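Local coordinates for protein 3-dehydroquinate dehydratase (Thermus thermophilus, PDB 2UYG) that catalyses the trans-dehydration of 3-dehydroquinate to 3-dehydroshikimate, the third step of chorismate biosynthesis, as a type II enzyme probably working through an enolate, at residues P8-L13 with V71-A76; G53-W58 with Y82-A87. All coordinates share one frame; numbering follows the deposited sequence.

Running from the N terminus, the chain leaves strand 2-6 through the loop 8-13, later forms helix 52-61, returns to the sheet as strand 69-73, and then enters helix 82-89. Interaction 1 closes the first long loop by bringing 8-13 to 71-76. Interaction 2 starts within that loop, at 53-58, and reaches past its end to 82-87, so the two contacts cross along the chain. Interaction 1 joins the exits of two neighbouring parallel strands; interaction 2 pairs the helices before and after strand 69-73. They also meet directly: Pro74 CB lies 3.6 Å from Leu84 CD1, carrying apolar packing from the strand end into the helix pair.

Interaction 1. Residues P8-L13 with V71-A76; sequences PNLNLL and VLNPGA
Two first torsions bring Leu10 and Asn73 together: Leu10 CG stands anti to its carbonyl carbon (chi1 -69°), while Asn73 CG is turned fully opposite its own backbone N (chi1 -180°). They meet where strands 2-6 and 69-73 of the parallel, flavodoxin-like sheet give way to loops, beside the predicted substrate site to which Asn73 belongs. Leu10 CD1 sits over the face of the amide, 3.7 Å from Asn73 CG, and CD2 lies toward its nitrogen end, 3.8 Å from Asn73 ND2. An Asx turn at the end of the strand holds the amide: Gly75 N donates to Asn73 OD1 at 2.9 Å, from 36° out of the carbonyl plane and on the same side as the leucine methyl. Asn73 ND2 is bonded to Tyr131 OH, so both ends of the amide are gripped and its rotation is fixed. Shortening Asn73 to an alanine is likely to leave Gly75 N and Tyr131 OH without this mate and to open a gap beside Leu10 CD1. Earlier in the loop, Pro8 CD rests 3.5 Å from Pro74 O. Asn9 also reaches a second subunit, its ND2 donating to Ala83 O there. A bridging water finishes the join, donating to Pro8 O at 3.2 Å and accepting from Asn9 ND2 at 3.1 Å and from Ala76 N at 2.7 Å.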
loop_
_atom_site.group_PDB
_atom_site.type_symbol
_atom_site.label_atom_id
_atom_site.label_comp_id
_atom_site.label_asym_id
_atom_site.label_seq_id
_atom_site.Cartn_x
_atom_site.Cartn_y
_atom_site.Cartn_z
ATOM N N PRO A 8 -26.857 13.792 2.977
ATOM C CA PRO A 8 -27.473 13.306 1.760
ATOM C C PRO A 8 -28.137 11.975 1.845
ATOM O O PRO A 8 -27.834 11.082 2.693
ATOM C CB PRO A 8 -26.358 13.331 0.791
ATOM C CG PRO A 8 -25.133 13.695 1.572
ATOM C CD PRO A 8 -25.519 14.272 2.780
ATOM N N ASN A 9 -29.144 11.864 0.978
ATOM C CA ASN A 9 -29.959 10.666 0.842
ATOM C C ASN A 9 -30.824 10.222 2.058
ATOM O O ASN A 9 -31.651 9.291 1.974
ATOM C CB ASN A 9 -29.094 9.506 0.359
ATOM C CG ASN A 9 -28.354 9.861 -0.877
ATOM O OD1 ASN A 9 -28.968 10.139 -1.969
ATOM N ND2 ASN A 9 -27.015 9.897 -0.753
ATOM N N LEU A 10 -30.621 10.803 3.206
ATOM C CA LEU A 10 -31.444 10.299 4.310
ATOM C C LEU A 10 -32.906 10.731 4.157
ATOM O O LEU A 10 -33.779 10.182 4.843
ATOM C CB LEU A 10 -30.848 10.662 5.659
ATOM C CG LEU A 10 -29.518 9.940 6.011
ATOM C CD1 LEU A 10 -28.746 10.867 6.858
ATOM C CD2 LEU A 10 -29.801 8.626 6.880
ATOM N N ASN A 11 -33.185 11.703 3.291
ATOM C CA ASN A 11 -34.592 12.016 2.931
ATOM C C ASN A 11 -35.348 10.868 2.403
ATOM O O ASN A 11 -36.590 10.864 2.478
ATOM C CB ASN A 11 -34.728 13.227 1.980
ATOM C CG ASN A 11 -33.806 13.128 0.758
ATOM O OD1 ASN A 11 -32.671 12.735 0.893
ATOM N ND2 ASN A 11 -34.309 13.440 -0.416
ATOM N N LEU A 12 -34.665 9.840 1.863
ATOM C CA LEU A 12 -35.363 8.723 1.217
ATOM C C LEU A 12 -35.519 7.464 2.105
ATOM O O LEU A 12 -35.895 6.403 1.608
ATOM C CB LEU A 12 -34.735 8.357 -0.108
ATOM C CG LEU A 12 -34.571 9.419 -1.194
ATOM C CD1 LEU A 12 -33.972 8.731 -2.466
ATOM C CD2 LEU A 12 -35.839 10.276 -1.496
ATOM N N LEU A 13 -35.249 7.574 3.405
ATOM C CA LEU A 13 -35.400 6.423 4.294
ATOM C C LEU A 13 -36.838 5.940 4.172
ATOM O O LEU A 13 -37.763 6.756 4.026
ATOM C CB LEU A 13 -35.115 6.811 5.738
ATOM C CG LEU A 13 -33.893 6.353 6.550
ATOM C CD1 LEU A 13 -32.695 5.846 5.771
ATOM C CD2 LEU A 13 -33.501 7.513 7.411
ATOM N N VAL A 71 -26.212 16.718 16.930
ATOM C CA VAL A 71 -26.164 15.309 16.648
ATOM C C VAL A 71 -26.116 15.256 15.127
ATOM O O VAL A 71 -27.023 15.805 14.510
ATOM C CB VAL A 71 -27.418 14.619 17.238
ATOM C CG1 VAL A 71 -27.517 13.209 16.813
ATOM C CG2 VAL A 71 -27.432 14.735 18.769
ATOM N N LEU A 72 -25.158 14.495 14.558
ATOM C CA LEU A 72 -24.779 14.611 13.192
ATOM C C LEU A 72 -24.585 13.293 12.513
ATOM O O LEU A 72 -23.745 12.516 12.914
ATOM C CB LEU A 72 -23.433 15.387 13.143
ATOM C CG LEU A 72 -22.795 15.535 11.783
ATOM C CD1 LEU A 72 -23.735 16.371 10.982
ATOM C CD2 LEU A 72 -21.402 16.306 11.878
ATOM N N ASN A 73 -25.346 13.069 11.442
ATOM C CA ASN A 73 -25.282 11.904 10.608
ATOM C C ASN A 73 -24.968 12.472 9.224
ATOM O O ASN A 73 -25.919 12.918 8.491
ATOM C CB ASN A 73 -26.607 11.122 10.556
ATOM C CG ASN A 73 -26.501 9.877 9.652
ATOM O OD1 ASN A 73 -25.546 9.754 8.917
ATOM N ND2 ASN A 73 -27.424 8.933 9.783
ATOM N N PRO A 74 -23.715 12.502 8.831
ATOM C CA PRO A 74 -23.424 13.092 7.517
ATOM C C PRO A 74 -23.839 12.220 6.317
ATOM O O PRO A 74 -23.633 12.640 5.184
ATOM C CB PRO A 74 -21.933 13.325 7.579
ATOM C CG PRO A 74 -21.518 13.092 9.159
ATOM C CD PRO A 74 -22.512 12.167 9.607
ATOM N N GLY A 75 -24.358 10.990 6.528
ATOM C CA GLY A 75 -24.674 10.169 5.340
ATOM C C GLY A 75 -23.323 9.803 4.665
ATOM O O GLY A 75 -22.301 9.819 5.351
ATOM N N ALA A 76 -23.259 9.610 3.347
ATOM C CA ALA A 76 -21.991 9.234 2.714
ATOM C C ALA A 76 -20.782 10.264 2.859
ATOM O O ALA A 76 -19.594 9.867 2.623
ATOM C CB ALA A 76 -22.198 8.952 1.325
HETATM O O HOH W 1 -25.448 9.150 1.849
#

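Interaction 2. Residues G53-W58 with Y82-A87; sequences GQLIEW and YALLDA
Helices 52-61 and 82-89 lie side by side in the alpha/beta sandwich of this flavodoxin-like fold, linked through strand 69-73 in successive beta-alpha-beta units. Over the short segments their directions differ by 10° and their axes come within 9.1 Å, close enough for branched side chains to mesh with alanines. Ile56 does most of this meshing. With CG1 anti to the carbonyl carbon (chi1 -77°) and the chain extended beyond it (chi2 168°), CD1 is carried across to Ala83 CB at 3.8 Å, while CG1 runs alongside the opposite backbone, 4.2 Å from Leu84 CA. The other branch, CG2, faces one turn further along and meets Ala87 CB at 4.1 Å. Ile56 thus straddles a turn of the partner helix, and the two small alanines let it in. Nearer the sheet, where Leu55 also packs on Leu5, the contact is between leucines. The outer side belongs to the assembly: Asn9 of a neighbouring subunit packs on Ile56 and Ala87, and Asp86, a predicted substrate-binding residue, forms a salt bridge with Arg110 of that subunit. The same helix pair is thus in contact with the neighbouring subunit. At the sheet-side seam the leucine side chains slant across each other, Leu55 CD1 touching Leu84 CD1 at 3.9 Å.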
loop_
_atom_site.group_PDB
_atom_site.type_symbol
_atom_site.label_atom_id
_atom_site.label_comp_id
_atom_site.label_asym_id
_atom_site.label_seq_id
_atom_site.Cartn_x
_atom_site.Cartn_y
_atom_site.Cartn_z
ATOM N N GLY A 53 -22.321 21.896 1.498
ATOM C CA GLY A 53 -22.382 23.290 1.872
ATOM C C GLY A 53 -23.433 23.664 2.922
ATOM O O GLY A 53 -23.132 24.447 3.831
ATOM N N GLN A 54 -24.670 23.185 2.745
ATOM C CA GLN A 54 -25.688 23.519 3.663
ATOM C C GLN A 54 -25.400 22.853 5.005
ATOM O O GLN A 54 -25.628 23.448 6.033
ATOM C CB GLN A 54 -27.080 23.169 3.069
ATOM C CG GLN A 54 -28.256 23.342 4.071
ATOM C CD GLN A 54 -28.526 24.769 4.483
ATOM O OE1 GLN A 54 -27.927 25.339 5.466
ATOM N NE2 GLN A 54 -29.513 25.318 3.844
ATOM N N LEU A 55 -24.854 21.629 5.000
ATOM C CA LEU A 55 -24.551 20.893 6.254
ATOM C C LEU A 55 -23.526 21.658 7.056
ATOM O O LEU A 55 -23.611 21.824 8.262
ATOM C CB LEU A 55 -23.966 19.478 5.944
ATOM C CG LEU A 55 -24.641 18.252 6.482
ATOM C CD1 LEU A 55 -23.748 16.969 6.392
ATOM C CD2 LEU A 55 -25.340 18.377 7.839
ATOM N N ILE A 56 -22.504 22.076 6.328
ATOM C CA ILE A 56 -21.439 22.863 6.868
ATOM C C ILE A 56 -22.007 24.101 7.570
ATOM O O ILE A 56 -21.709 24.322 8.750
ATOM C CB ILE A 56 -20.492 23.252 5.744
ATOM C CG1 ILE A 56 -19.613 22.042 5.372
ATOM C CG2 ILE A 56 -19.590 24.472 6.165
ATOM C CD1 ILE A 56 -18.831 22.255 4.054
ATOM N N GLU A 57 -22.819 24.889 6.850
ATOM C CA GLU A 57 -23.325 26.143 7.363
ATOM C C GLU A 57 -24.134 25.891 8.626
ATOM O O GLU A 57 -23.894 26.558 9.598
ATOM C CB GLU A 57 -24.095 26.939 6.303
ATOM C CG GLU A 57 -23.107 27.511 5.335
ATOM C CD GLU A 57 -23.623 28.433 4.267
ATOM O OE1 GLU A 57 -24.773 28.327 3.846
ATOM O OE2 GLU A 57 -22.779 29.226 3.794
ATOM N N TRP A 58 -25.003 24.883 8.632
ATOM C CA TRP A 58 -25.758 24.558 9.834
ATOM C C TRP A 58 -24.849 24.140 10.999
ATOM O O TRP A 58 -25.101 24.503 12.185
ATOM C CB TRP A 58 -26.724 23.448 9.539
ATOM C CG TRP A 58 -27.894 23.787 8.715
ATOM C CD1 TRP A 58 -28.562 25.047 8.655
ATOM C CD2 TRP A 58 -28.735 22.869 7.997
ATOM N NE1 TRP A 58 -29.684 24.929 7.874
ATOM C CE2 TRP A 58 -29.829 23.620 7.461
ATOM C CE3 TRP A 58 -28.631 21.463 7.670
ATOM C CZ2 TRP A 58 -30.782 23.051 6.556
ATOM C CZ3 TRP A 58 -29.581 20.881 6.848
ATOM C CH2 TRP A 58 -30.683 21.653 6.318
ATOM N N TYR A 82 -13.733 16.385 4.319
ATOM C CA TYR A 82 -12.882 17.089 5.184
ATOM C C TYR A 82 -13.375 18.505 5.360
ATOM O O TYR A 82 -13.044 19.141 6.354
ATOM C CB TYR A 82 -11.405 17.026 4.663
ATOM C CG TYR A 82 -10.745 15.619 4.636
ATOM C CD1 TYR A 82 -10.433 14.996 3.428
ATOM C CD2 TYR A 82 -10.369 14.962 5.820
ATOM C CE1 TYR A 82 -9.742 13.773 3.384
ATOM C CE2 TYR A 82 -9.762 13.682 5.798
ATOM C CZ TYR A 82 -9.444 13.126 4.574
ATOM O OH TYR A 82 -8.858 11.893 4.480
ATOM N N ALA A 83 -14.295 18.983 4.556
ATOM C CA ALA A 83 -14.815 20.313 4.804
ATOM C C ALA A 83 -15.769 20.305 5.945
ATOM O O ALA A 83 -15.761 21.238 6.814
ATOM C CB ALA A 83 -15.333 20.991 3.530
ATOM N N LEU A 84 -16.495 19.207 6.088
ATOM C CA LEU A 84 -17.393 19.037 7.203
ATOM C C LEU A 84 -16.666 18.827 8.538
ATOM O O LEU A 84 -17.055 19.365 9.590
ATOM C CB LEU A 84 -18.276 17.876 6.935
ATOM C CG LEU A 84 -19.747 17.871 7.285
ATOM C CD1 LEU A 84 -20.128 16.458 7.646
ATOM C CD2 LEU A 84 -20.269 18.933 8.248
ATOM N N LEU A 85 -15.596 18.051 8.489
ATOM C CA LEU A 85 -14.703 17.978 9.664
ATOM C C LEU A 85 -14.270 19.358 10.092
ATOM O O LEU A 85 -14.233 19.636 11.224
ATOM C CB LEU A 85 -13.401 17.264 9.284
ATOM C CG LEU A 85 -12.472 16.585 10.258
ATOM C CD1 LEU A 85 -10.968 16.653 9.787
ATOM C CD2 LEU A 85 -12.689 16.786 11.751
ATOM N N ASP A 86 -13.798 20.165 9.166
ATOM C CA ASP A 86 -13.236 21.446 9.577
ATOM C C ASP A 86 -14.374 22.319 10.176
ATOM O O ASP A 86 -14.151 23.092 11.090
ATOM C CB ASP A 86 -12.551 22.157 8.397
ATOM C CG ASP A 86 -11.099 21.815 8.252
ATOM O OD1 ASP A 86 -10.569 21.091 9.121
ATOM O OD2 ASP A 86 -10.345 22.216 7.272
ATOM N N ALA A 87 -15.576 22.175 9.633
ATOM C CA ALA A 87 -16.738 22.905 10.135
ATOM C C ALA A 87 -16.937 22.533 11.584
ATOM O O ALA A 87 -17.095 23.425 12.391
ATOM C CB ALA A 87 -17.951 22.584 9.386
#